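Local coordinates for 450aa long hypothetical fmu protein (Pyrococcus horikoshii, PDB 2YXL), which probably methylates carbon 5 of cytosines in RNA, using S-adenosyl-L-methionine as methyl donor, at residues Asp175-Val180 / Ala431-Arg435; Glu245-Ala251 / Thr438-Tyr443; Ile392-Glu398 / Phe424-Arg430. One frame throughout, in Å; residues are numbered along the deposited sequence.

In the fold
The three contacts tie the C-terminal strand-helix-strand run, residues 424 to 443, to three different parts of the chain. Their centres lie about 13 Å apart for contacts 1 and 2 and for contacts 2 and 3, and about 16 Å for contacts 1 and 3. Strands 429-431 and 441-447 are antiparallel neighbours in the large mixed sheet, with short helix 433-436 between them. Contact 3 involves the first strand, contact 1 the helix and contact 2 the second strand. In sequence contact 3 nests inside the loops closed by contacts 1 and 2, which cross. Contact 1 joins this region to helix 173-181 of the ferredoxin-like part; contact 2 lies closest to the predicted nucleophile Cys390, and contact 3 begins two residues after it.

Contact 1: Asp175-Val180 / Ala431-Arg435; sequences DFFRSV and AWPHR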
loop_
_atom_site.group_PDB
_atom_site.type_symbol
_atom_site.label_atom_id
_atom_site.label_comp_id
_atom_site.label_asym_id
_atom_site.label_seq_id
_atom_site.Cartn_x
_atom_site.Cartn_y
_atom_site.Cartn_z
ATOM N N ASP A 175 6.001 -15.264 12.327
ATOM C CA ASP A 175 4.628 -15.298 11.818
ATOM C C ASP A 175 4.259 -14.029 11.047
ATOM O O ASP A 175 3.567 -14.101 10.024
ATOM C CB ASP A 175 3.630 -15.541 12.954
ATOM C CG ASP A 175 3.635 -16.980 13.441
ATOM O OD1 ASP A 175 3.803 -17.899 12.608
ATOM O OD2 ASP A 175 3.457 -17.194 14.659
ATOM N N PHE A 176 4.729 -12.883 11.540
ATOM C CA PHE A 176 4.523 -11.599 10.871
ATOM C C PHE A 176 5.085 -11.621 9.457
ATOM O O PHE A 176 4.392 -11.263 8.501
ATOM C CB PHE A 176 5.155 -10.453 11.667
ATOM C CG PHE A 176 5.182 -9.140 10.926
ATOM C CD1 PHE A 176 6.327 -8.731 10.247
ATOM C CD2 PHE A 176 4.057 -8.316 10.899
ATOM C CE1 PHE A 176 6.354 -7.523 9.556
ATOM C CE2 PHE A 176 4.076 -7.105 10.210
ATOM C CZ PHE A 176 5.229 -6.707 9.537
ATOM N N PHE A 177 6.342 -12.038 9.330
ATOM C CA PHE A 177 6.985 -12.094 8.022
ATOM C C PHE A 177 6.378 -13.163 7.121
ATOM O O PHE A 177 6.296 -12.971 5.915
ATOM C CB PHE A 177 8.507 -12.222 8.140
ATOM C CG PHE A 177 9.187 -10.935 8.513
ATOM C CD1 PHE A 177 9.708 -10.750 9.789
ATOM C CD2 PHE A 177 9.279 -9.891 7.596
ATOM C CE1 PHE A 177 10.327 -9.552 10.142
ATOM C CE2 PHE A 177 9.889 -8.691 7.943
ATOM C CZ PHE A 177 10.418 -8.522 9.218
ATOM N N ARG A 178 5.927 -14.268 7.710
ATOM C CA ARG A 178 5.159 -15.265 6.966
ATOM C C ARG A 178 3.895 -14.664 6.346
ATOM O O ARG A 178 3.650 -14.839 5.153
ATOM C CB ARG A 178 4.823 -16.481 7.835
ATOM C CG ARG A 178 5.891 -17.567 7.789
ATOM C CD ARG A 178 5.349 -18.910 8.248
ATOM N NE ARG A 178 5.264 -19.000 9.706
ATOM C CZ ARG A 178 6.153 -19.624 10.478
ATOM N NH1 ARG A 178 7.208 -20.228 9.939
ATOM N NH2 ARG A 178 5.984 -19.647 11.796
ATOM N N SER A 179 3.121 -13.935 7.150
ATOM C CA SER A 179 1.891 -13.300 6.668
ATOM C C SER A 179 2.102 -12.215 5.603
ATOM O O SER A 179 1.246 -12.031 4.740
ATOM C CB SER A 179 1.067 -12.743 7.827
ATOM O OG SER A 179 1.726 -11.655 8.451
ATOM N N VAL A 180 3.225 -11.498 5.661
ATOM C CA VAL A 180 3.538 -10.498 4.627
ATOM C C VAL A 180 4.301 -11.097 3.438
ATOM O O VAL A 180 4.576 -10.405 2.456
ATOM C CB VAL A 180 4.260 -9.224 5.187
ATOM C CG1 VAL A 180 3.387 -8.504 6.211
ATOM C CG2 VAL A 180 5.634 -9.557 5.765
ATOM N N ALA A 431 -3.995 -3.397 14.477
ATOM C CA ALA A 431 -4.262 -4.518 13.586
ATOM C C ALA A 431 -2.931 -5.081 13.111
ATOM O O ALA A 431 -1.959 -4.339 12.926
ATOM C CB ALA A 431 -5.106 -4.077 12.401
ATOM N N TRP A 432 -2.892 -6.397 12.931
ATOM C CA TRP A 432 -1.692 -7.093 12.484
ATOM C C TRP A 432 -2.018 -8.068 11.357
ATOM O O TRP A 432 -3.039 -8.762 11.417
ATOM C CB TRP A 432 -1.053 -7.852 13.647
ATOM C CG TRP A 432 -0.498 -6.974 14.723
ATOM C CD1 TRP A 432 -1.097 -6.651 15.908
ATOM C CD2 TRP A 432 0.775 -6.313 14.723
ATOM N NE1 TRP A 432 -0.278 -5.830 16.645
ATOM C CE2 TRP A 432 0.877 -5.606 15.942
ATOM C CE3 TRP A 432 1.837 -6.247 13.811
ATOM C CZ2 TRP A 432 2.000 -4.840 16.275
ATOM C CZ3 TRP A 432 2.956 -5.490 14.142
ATOM C CH2 TRP A 432 3.028 -4.795 15.364
ATOM N N PRO A 433 -1.151 -8.133 10.328
ATOM C CA PRO A 433 -1.344 -9.055 9.201
ATOM C C PRO A 433 -1.456 -10.520 9.623
ATOM O O PRO A 433 -2.331 -11.231 9.132
ATOM C CB PRO A 433 -0.086 -8.836 8.347
ATOM C CG PRO A 433 0.391 -7.473 8.717
ATOM C CD PRO A 433 0.069 -7.317 10.165
ATOM N N HIS A 434 -0.591 -10.952 10.538
ATOM C CA HIS A 434 -0.540 -12.352 10.968
ATOM C C HIS A 434 -1.651 -12.732 11.948
ATOM O O HIS A 434 -1.930 -13.917 12.139
ATOM C CB HIS A 434 0.843 -12.694 11.545
ATOM C CG HIS A 434 1.189 -11.938 12.792
ATOM N ND1 HIS A 434 1.369 -10.571 12.812
ATOM C CD2 HIS A 434 1.401 -12.364 14.060
ATOM C CE1 HIS A 434 1.667 -10.186 14.039
ATOM N NE2 HIS A 434 1.695 -11.254 14.816
ATOM N N ARG A 435 -2.282 -11.731 12.561
ATOM C CA ARG A 435 -3.410 -11.971 13.468
ATOM C C ARG A 435 -4.766 -11.752 12.799
ATOM O O ARG A 435 -5.730 -12.441 13.121
ATOM C CB ARG A 435 -3.322 -11.082 14.713
ATOM C CG ARG A 435 -2.107 -11.312 15.595
ATOM C CD ARG A 435 -2.217 -10.486 16.864
ATOM N NE ARG A 435 -0.914 -10.184 17.455
ATOM C CZ ARG A 435 -0.714 -9.309 18.441
ATOM N NH1 ARG A 435 -1.731 -8.629 18.959
ATOM N NH2 ARG A 435 0.512 -9.109 18.908
#
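His434, Phe176 and Pro433 make up most of this contact, in which the first turn of helix 433-436 settles against helix 173-181. The imidazole of His434 lies across the backbone of Phe176: Phe176 CB stands over one ring face, 4.3 Å from the ring centroid, in a CH-pi contact. His434 CG sits between its own backbone N and carbonyl carbon (chi1 64°), which folds the ring back beside the longer helix. The opposite imidazole face is covered by Arg435 CG, while NE2 is hydrogen-bonded to Glu172, just before helix 173-181.

The phenyl ring of Phe176 reaches past the imidazole, with His434 ND1 at its edge. With CG anti to the backbone N (chi1 170°), the ring extends to the proline, its CE2 lying 4.0 Å from Pro433 CG. Val180 CG1, one helical turn on, meets Pro433 CG at 4.0 Å, and Trp432 lends CE3 to Phe176 CD2 at 4.2 Å. Ser179 OG packs near Pro433 CB but donates its hydrogen bond to Phe176 O (2.7 Å) within its own helix. Trp432 occupies the N-cap and Pro433 the first helical position, a classic place for proline. The result is helix-to-helix packing, without a hydrogen bond between the two segments, that joins the ferredoxin-like region to the RsmB/F methyltransferase region, consistent with an interdomain seam.

Contact 2: Glu245-Ala251 / Thr438-Tyr443; sequences EEASAVA and TIGFFY
Ala247 faces strand 441-447 and the loop before it, and its methyl group meets Thr438, Phe441 and Tyr443. This is the tight side: Ala247 CB lies 3.7 Å from Phe441 CG. The carbonyl O of Ala247 hangs over one face of the Phe441 ring, offset toward the rim, and accepts a hydrogen bond from Tyr443 OH at 2.6 Å. The bond is bent at the carbonyl (C=O...OH 109°), the hydroxyl coming from the side of the C=O and not from its end. Ala251 N lies at the tyrosine ring edge. Val250 CG1 packs 3.9 Å from Tyr443 CE2, the two side chains crossing at about a right angle.

The helix start is looser: a water bridges Glu245 OE1, Glu246 N and Thr438 OG1. The water accepts from Glu246 N, next to the Ala247 N that Thr438 OG1, anti to its own backbone N (chi1 -169°), takes directly at 3.1 Å. Ile439 crosses the aliphatic part of partly exposed Glu245 at a slant, CD1 to CG 3.8 Å, while the glutamate's OE2 pairs with Lys348.

Helical residues 246-251 and strand residues 441-443 run almost parallel, 12° apart, their axes 9.2 Å from each other at closest. Strand 441-447, antiparallel beside 383-389, is the reversed strand of the class I methyltransferase sheet; here Phe441 neighbours the predicted nucleophile Cys390, and the Ser248 side chain lies about 6 Å from the nearest part of bound sinefungin.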
loop_
_atom_site.group_PDB
_atom_site.type_symbol
_atom_site.label_atom_id
_atom_site.label_comp_id
_atom_site.label_asym_id
_atom_site.label_seq_id
_atom_site.Cartn_x
_atom_site.Cartn_y
_atom_site.Cartn_z
ATOM N N GLU A 245 -8.483 -1.314 2.405
ATOM C CA GLU A 245 -8.213 -2.382 3.361
ATOM C C GLU A 245 -9.233 -2.366 4.489
ATOM O O GLU A 245 -9.789 -1.315 4.818
ATOM C CB GLU A 245 -6.800 -2.255 3.939
ATOM C CG GLU A 245 -5.670 -2.373 2.915
ATOM C CD GLU A 245 -5.579 -3.749 2.255
ATOM O OE1 GLU A 245 -6.138 -4.738 2.785
ATOM O OE2 GLU A 245 -4.933 -3.841 1.192
ATOM N N GLU A 246 -9.475 -3.538 5.075
ATOM C CA GLU A 246 -10.406 -3.675 6.193
ATOM C C GLU A 246 -10.052 -2.723 7.344
ATOM O O GLU A 246 -10.926 -2.040 7.881
ATOM C CB GLU A 246 -10.455 -5.128 6.681
ATOM C CG GLU A 246 -11.546 -5.408 7.710
ATOM C CD GLU A 246 -11.399 -6.770 8.359
ATOM O OE1 GLU A 246 -12.150 -7.696 7.980
ATOM O OE2 GLU A 246 -10.525 -6.929 9.235
ATOM N N ALA A 247 -8.769 -2.681 7.701
ATOM C CA ALA A 247 -8.273 -1.817 8.774
ATOM C C ALA A 247 -8.597 -0.334 8.548
ATOM O O ALA A 247 -8.955 0.381 9.484
ATOM C CB ALA A 247 -6.776 -2.017 8.966
ATOM N N SER A 248 -8.485 0.111 7.298
ATOM C CA SER A 248 -8.806 1.485 6.931
ATOM C C SER A 248 -10.297 1.801 7.047
ATOM O O SER A 248 -10.671 2.917 7.410
ATOM C CB SER A 248 -8.314 1.785 5.519
ATOM O OG SER A 248 -6.899 1.744 5.458
ATOM N N ALA A 249 -11.140 0.816 6.740
ATOM C CA ALA A 249 -12.593 0.970 6.855
ATOM C C ALA A 249 -13.050 1.098 8.308
ATOM O O ALA A 249 -13.990 1.839 8.601
ATOM C CB ALA A 249 -13.300 -0.187 6.189
ATOM N N VAL A 250 -12.385 0.365 9.202
ATOM C CA VAL A 250 -12.668 0.403 10.639
ATOM C C VAL A 250 -12.421 1.803 11.220
ATOM O O VAL A 250 -13.196 2.280 12.055
ATOM C CB VAL A 250 -11.830 -0.665 11.403
ATOM C CG1 VAL A 250 -11.899 -0.457 12.918
ATOM C CG2 VAL A 250 -12.289 -2.072 11.036
ATOM N N ALA A 251 -11.353 2.451 10.758
ATOM C CA ALA A 251 -10.989 3.801 11.198
ATOM C C ALA A 251 -12.177 4.762 11.200
ATOM O O ALA A 251 -12.518 5.317 12.246
ATOM C CB ALA A 251 -9.845 4.354 10.350
ATOM N N THR A 438 -5.317 -8.356 7.620
ATOM C CA THR A 438 -5.414 -7.021 7.043
ATOM C C THR A 438 -4.041 -6.376 7.234
ATOM O O THR A 438 -3.157 -6.992 7.827
ATOM C CB THR A 438 -6.568 -6.197 7.686
ATOM O OG1 THR A 438 -6.793 -4.999 6.933
ATOM C CG2 THR A 438 -6.277 -5.851 9.151
ATOM N N ILE A 439 -3.849 -5.164 6.720
ATOM C CA ILE A 439 -2.585 -4.434 6.905
ATOM C C ILE A 439 -2.322 -4.080 8.373
ATOM O O ILE A 439 -3.256 -3.970 9.168
ATOM C CB ILE A 439 -2.541 -3.136 6.060
ATOM C CG1 ILE A 439 -3.786 -2.272 6.326
ATOM C CG2 ILE A 439 -2.378 -3.474 4.573
ATOM C CD1 ILE A 439 -3.695 -0.847 5.804
ATOM N N GLY A 440 -1.047 -3.916 8.725
ATOM C CA GLY A 440 -0.660 -3.390 10.037
ATOM C C GLY A 440 -1.212 -1.985 10.202
ATOM O O GLY A 440 -1.047 -1.141 9.323
ATOM N N PHE A 441 -1.879 -1.733 11.321
ATOM C CA PHE A 441 -2.596 -0.476 11.506
ATOM C C PHE A 441 -2.611 -0.045 12.969
ATOM O O PHE A 441 -2.449 -0.873 13.870
ATOM C CB PHE A 441 -4.029 -0.628 10.995
ATOM C CG PHE A 441 -4.564 0.585 10.290
ATOM C CD1 PHE A 441 -5.415 1.468 10.946
ATOM C CD2 PHE A 441 -4.236 0.833 8.962
ATOM C CE1 PHE A 441 -5.927 2.583 10.294
ATOM C CE2 PHE A 441 -4.741 1.948 8.297
ATOM C CZ PHE A 441 -5.589 2.827 8.967
ATOM N N PHE A 442 -2.804 1.253 13.193
ATOM C CA PHE A 442 -2.844 1.808 14.540
ATOM C C PHE A 442 -3.993 2.793 14.684
ATOM O O PHE A 442 -4.269 3.570 13.771
ATOM C CB PHE A 442 -1.515 2.485 14.873
ATOM C CG PHE A 442 -1.465 3.080 16.256
ATOM C CD1 PHE A 442 -1.301 2.264 17.374
ATOM C CD2 PHE A 442 -1.574 4.455 16.437
ATOM C CE1 PHE A 442 -1.249 2.806 18.645
ATOM C CE2 PHE A 442 -1.523 5.009 17.709
ATOM C CZ PHE A 442 -1.362 4.182 18.815
ATOM N N TYR A 443 -4.653 2.742 15.840
ATOM C CA TYR A 443 -5.806 3.588 16.140
ATOM C C TYR A 443 -5.630 4.270 17.494
ATOM O O TYR A 443 -5.273 3.621 18.485
ATOM C CB TYR A 443 -7.098 2.757 16.185
ATOM C CG TYR A 443 -7.344 1.863 14.991
ATOM C CD1 TYR A 443 -6.686 0.641 14.867
ATOM C CD2 TYR A 443 -8.261 2.225 14.003
ATOM C CE1 TYR A 443 -6.911 -0.185 13.784
ATOM C CE2 TYR A 443 -8.498 1.401 12.911
ATOM C CZ TYR A 443 -7.819 0.196 12.811
ATOM O OH TYR A 443 -8.030 -0.633 11.739
HETATM O O HOH W 1 -7.656 -5.796 4.470
#

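Contact 3: Ile392-Glu398 / Phe424-Arg430; sequences IFKEENE and FLEGTMR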
loop_
_atom_site.group_PDB
_atom_site.type_symbol
_atom_site.label_atom_id
_atom_site.label_comp_id
_atom_site.label_asym_id
_atom_site.label_seq_id
_atom_site.Cartn_x
_atom_site.Cartn_y
_atom_site.Cartn_z
ATOM N N ILE A 392 3.735 0.070 11.750
ATOM C CA ILE A 392 3.835 -0.821 12.905
ATOM C C ILE A 392 4.806 -0.303 13.966
ATOM O O ILE A 392 4.921 -0.890 15.044
ATOM C CB ILE A 392 4.231 -2.259 12.496
ATOM C CG1 ILE A 392 5.537 -2.254 11.696
ATOM C CG2 ILE A 392 3.084 -2.925 11.721
ATOM C CD1 ILE A 392 6.323 -3.551 11.774
ATOM N N PHE A 393 5.490 0.797 13.659
ATOM C CA PHE A 393 6.509 1.345 14.547
ATOM C C PHE A 393 5.910 2.141 15.700
ATOM O O PHE A 393 5.006 2.958 15.502
ATOM C CB PHE A 393 7.494 2.222 13.768
ATOM C CG PHE A 393 8.222 1.498 12.666
ATOM C CD1 PHE A 393 8.248 2.023 11.377
ATOM C CD2 PHE A 393 8.883 0.297 12.914
ATOM C CE1 PHE A 393 8.927 1.368 10.347
ATOM C CE2 PHE A 393 9.560 -0.369 11.891
ATOM C CZ PHE A 393 9.583 0.171 10.606
ATOM N N LYS A 394 6.426 1.898 16.901
ATOM C CA LYS A 394 5.991 2.618 18.098
ATOM C C LYS A 394 6.257 4.118 17.989
ATOM O O LYS A 394 5.467 4.921 18.484
ATOM C CB LYS A 394 6.668 2.053 19.351
ATOM C CG LYS A 394 6.153 0.684 19.776
ATOM C CD LYS A 394 7.055 0.055 20.824
ATOM C CE LYS A 394 6.652 -1.384 21.104
ATOM N NZ LYS A 394 7.629 -2.075 21.994
ATOM N N GLU A 395 7.357 4.479 17.326
ATOM C CA GLU A 395 7.755 5.880 17.128
ATOM C C GLU A 395 6.691 6.743 16.453
ATOM O O GLU A 395 6.569 7.931 16.753
ATOM C CB GLU A 395 9.058 5.965 16.329
ATOM C CG GLU A 395 10.327 6.018 17.179
ATOM C CD GLU A 395 10.625 4.719 17.918
ATOM O OE1 GLU A 395 11.357 4.777 18.928
ATOM O OE2 GLU A 395 10.138 3.645 17.495
ATOM N N GLU A 396 5.930 6.139 15.544
ATOM C CA GLU A 396 4.886 6.844 14.812
ATOM C C GLU A 396 3.536 6.735 15.506
ATOM O O GLU A 396 2.598 7.465 15.178
ATOM C CB GLU A 396 4.774 6.281 13.400
ATOM C CG GLU A 396 5.886 6.707 12.471
ATOM C CD GLU A 396 5.907 5.885 11.204
ATOM O OE1 GLU A 396 5.288 6.315 10.210
ATOM O OE2 GLU A 396 6.527 4.799 11.207
ATOM N N ASN A 397 3.450 5.825 16.472
ATOM C CA ASN A 397 2.183 5.450 17.079
ATOM C C ASN A 397 2.075 5.780 18.569
ATOM O O ASN A 397 1.705 6.902 18.928
ATOM C CB ASN A 397 1.902 3.967 16.819
ATOM C CG ASN A 397 1.790 3.640 15.338
ATOM O OD1 ASN A 397 2.180 2.559 14.901
ATOM N ND2 ASN A 397 1.251 4.572 14.559
ATOM N N GLU A 398 2.397 4.808 19.423
ATOM C CA GLU A 398 2.260 4.951 20.879
ATOM C C GLU A 398 3.100 6.096 21.447
ATOM O O GLU A 398 2.676 6.781 22.380
ATOM C CB GLU A 398 2.599 3.638 21.596
ATOM C CG GLU A 398 1.520 2.554 21.487
ATOM C CD GLU A 398 1.659 1.670 20.250
ATOM O OE1 GLU A 398 0.941 0.652 20.168
ATOM O OE2 GLU A 398 2.481 1.981 19.362
ATOM N N PHE A 424 0.277 -0.837 22.488
ATOM C CA PHE A 424 1.230 -0.852 23.603
ATOM C C PHE A 424 0.927 0.216 24.657
ATOM O O PHE A 424 1.489 0.198 25.754
ATOM C CB PHE A 424 2.671 -0.786 23.090
ATOM C CG PHE A 424 3.065 -1.982 22.265
ATOM C CD1 PHE A 424 2.947 -1.957 20.877
ATOM C CD2 PHE A 424 3.526 -3.145 22.879
ATOM C CE1 PHE A 424 3.299 -3.070 20.108
ATOM C CE2 PHE A 424 3.881 -4.262 22.121
ATOM C CZ PHE A 424 3.767 -4.223 20.731
ATOM N N LEU A 425 0.027 1.131 24.309
ATOM C CA LEU A 425 -0.586 2.045 25.263
ATOM C C LEU A 425 -2.052 1.643 25.405
ATOM O O LEU A 425 -2.760 1.526 24.402
ATOM C CB LEU A 425 -0.467 3.489 24.770
ATOM C CG LEU A 425 -1.072 4.609 25.621
ATOM C CD1 LEU A 425 -0.277 4.831 26.903
ATOM C CD2 LEU A 425 -1.145 5.888 24.806
ATOM N N GLU A 426 -2.503 1.418 26.637
ATOM C CA GLU A 426 -3.868 0.943 26.872
ATOM C C GLU A 426 -4.924 1.958 26.438
ATOM O O GLU A 426 -4.875 3.128 26.825
ATOM C CB GLU A 426 -4.077 0.530 28.333
ATOM C CG GLU A 426 -3.573 -0.876 28.653
ATOM C CD GLU A 426 -4.352 -1.558 29.773
ATOM O OE1 GLU A 426 -4.050 -2.735 30.067
ATOM O OE2 GLU A 426 -5.263 -0.930 30.358
ATOM N N GLY A 427 -5.877 1.489 25.637
ATOM C CA GLY A 427 -6.908 2.347 25.057
ATOM C C GLY A 427 -6.719 2.507 23.558
ATOM O O GLY A 427 -7.641 2.919 22.847
ATOM N N THR A 428 -5.512 2.191 23.087
ATOM C CA THR A 428 -5.194 2.225 21.662
ATOM C C THR A 428 -5.343 0.834 21.054
ATOM O O THR A 428 -5.275 -0.175 21.759
ATOM C CB THR A 428 -3.763 2.765 21.382
ATOM O OG1 THR A 428 -2.780 1.867 21.915
ATOM C CG2 THR A 428 -3.576 4.157 21.980
ATOM N N MET A 429 -5.534 0.793 19.740
ATOM C CA MET A 429 -5.813 -0.452 19.045
ATOM C C MET A 429 -4.844 -0.670 17.891
ATOM O O MET A 429 -4.471 0.277 17.199
ATOM C CB MET A 429 -7.257 -0.449 18.542
ATOM C CG MET A 429 -7.744 -1.770 17.968
ATOM S SD MET A 429 -9.535 -1.809 17.777
ATOM C CE MET A 429 -9.800 -0.563 16.515
ATOM N N ARG A 430 -4.436 -1.922 17.702
ATOM C CA ARG A 430 -3.567 -2.299 16.592
ATOM C C ARG A 430 -4.127 -3.478 15.798
ATOM O O ARG A 430 -4.674 -4.425 16.372
ATOM C CB ARG A 430 -2.161 -2.638 17.091
ATOM C CG ARG A 430 -1.278 -1.434 17.359
ATOM C CD ARG A 430 0.105 -1.881 17.796
ATOM N NE ARG A 430 1.065 -0.782 17.815
ATOM C CZ ARG A 430 2.065 -0.627 16.949
ATOM N NH1 ARG A 430 2.255 -1.508 15.973
ATOM N NH2 ARG A 430 2.886 0.410 17.065
#
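The guanidinium of Arg430 and the carboxylate of Glu398 meet edge to edge, their planes only 10° apart. Arg430 NE donates to Glu398 OE1 and NH2 to OE2, each at 2.8 Å and each to a syn lone pair. Another stretch of the guanidinium edge carries Ile392 O, gripped by NH1 (2.9 Å) and NH2 from above the carbonyl plane. Phe424 CE1 rests on one guanidinium face. The Phe424 ring in turn has Lys394 CE over its centre, 3.7 Å from the centroid, and Lys394 NZ above the same ring in a cation-pi contact, while Glu398 OE1 sits at the ring edge. Glu398 OE1 also takes the Phe424 backbone N at 2.8 Å, an almost straight bond (178°). A methionine in place of Arg430 would probably leave the buried Glu398 charge without its cationic mate and Ile392 O without these two donors. After Phe424, a type II turn from Leu425 to Thr428 leads into strand 429-431, which carries Arg430 and lies between strands 421-422 and 441-447. Phe442 of the latter packs against Glu398 at the start of helix 398-407, and Ile392 and Phe393 lean on helix 159-169.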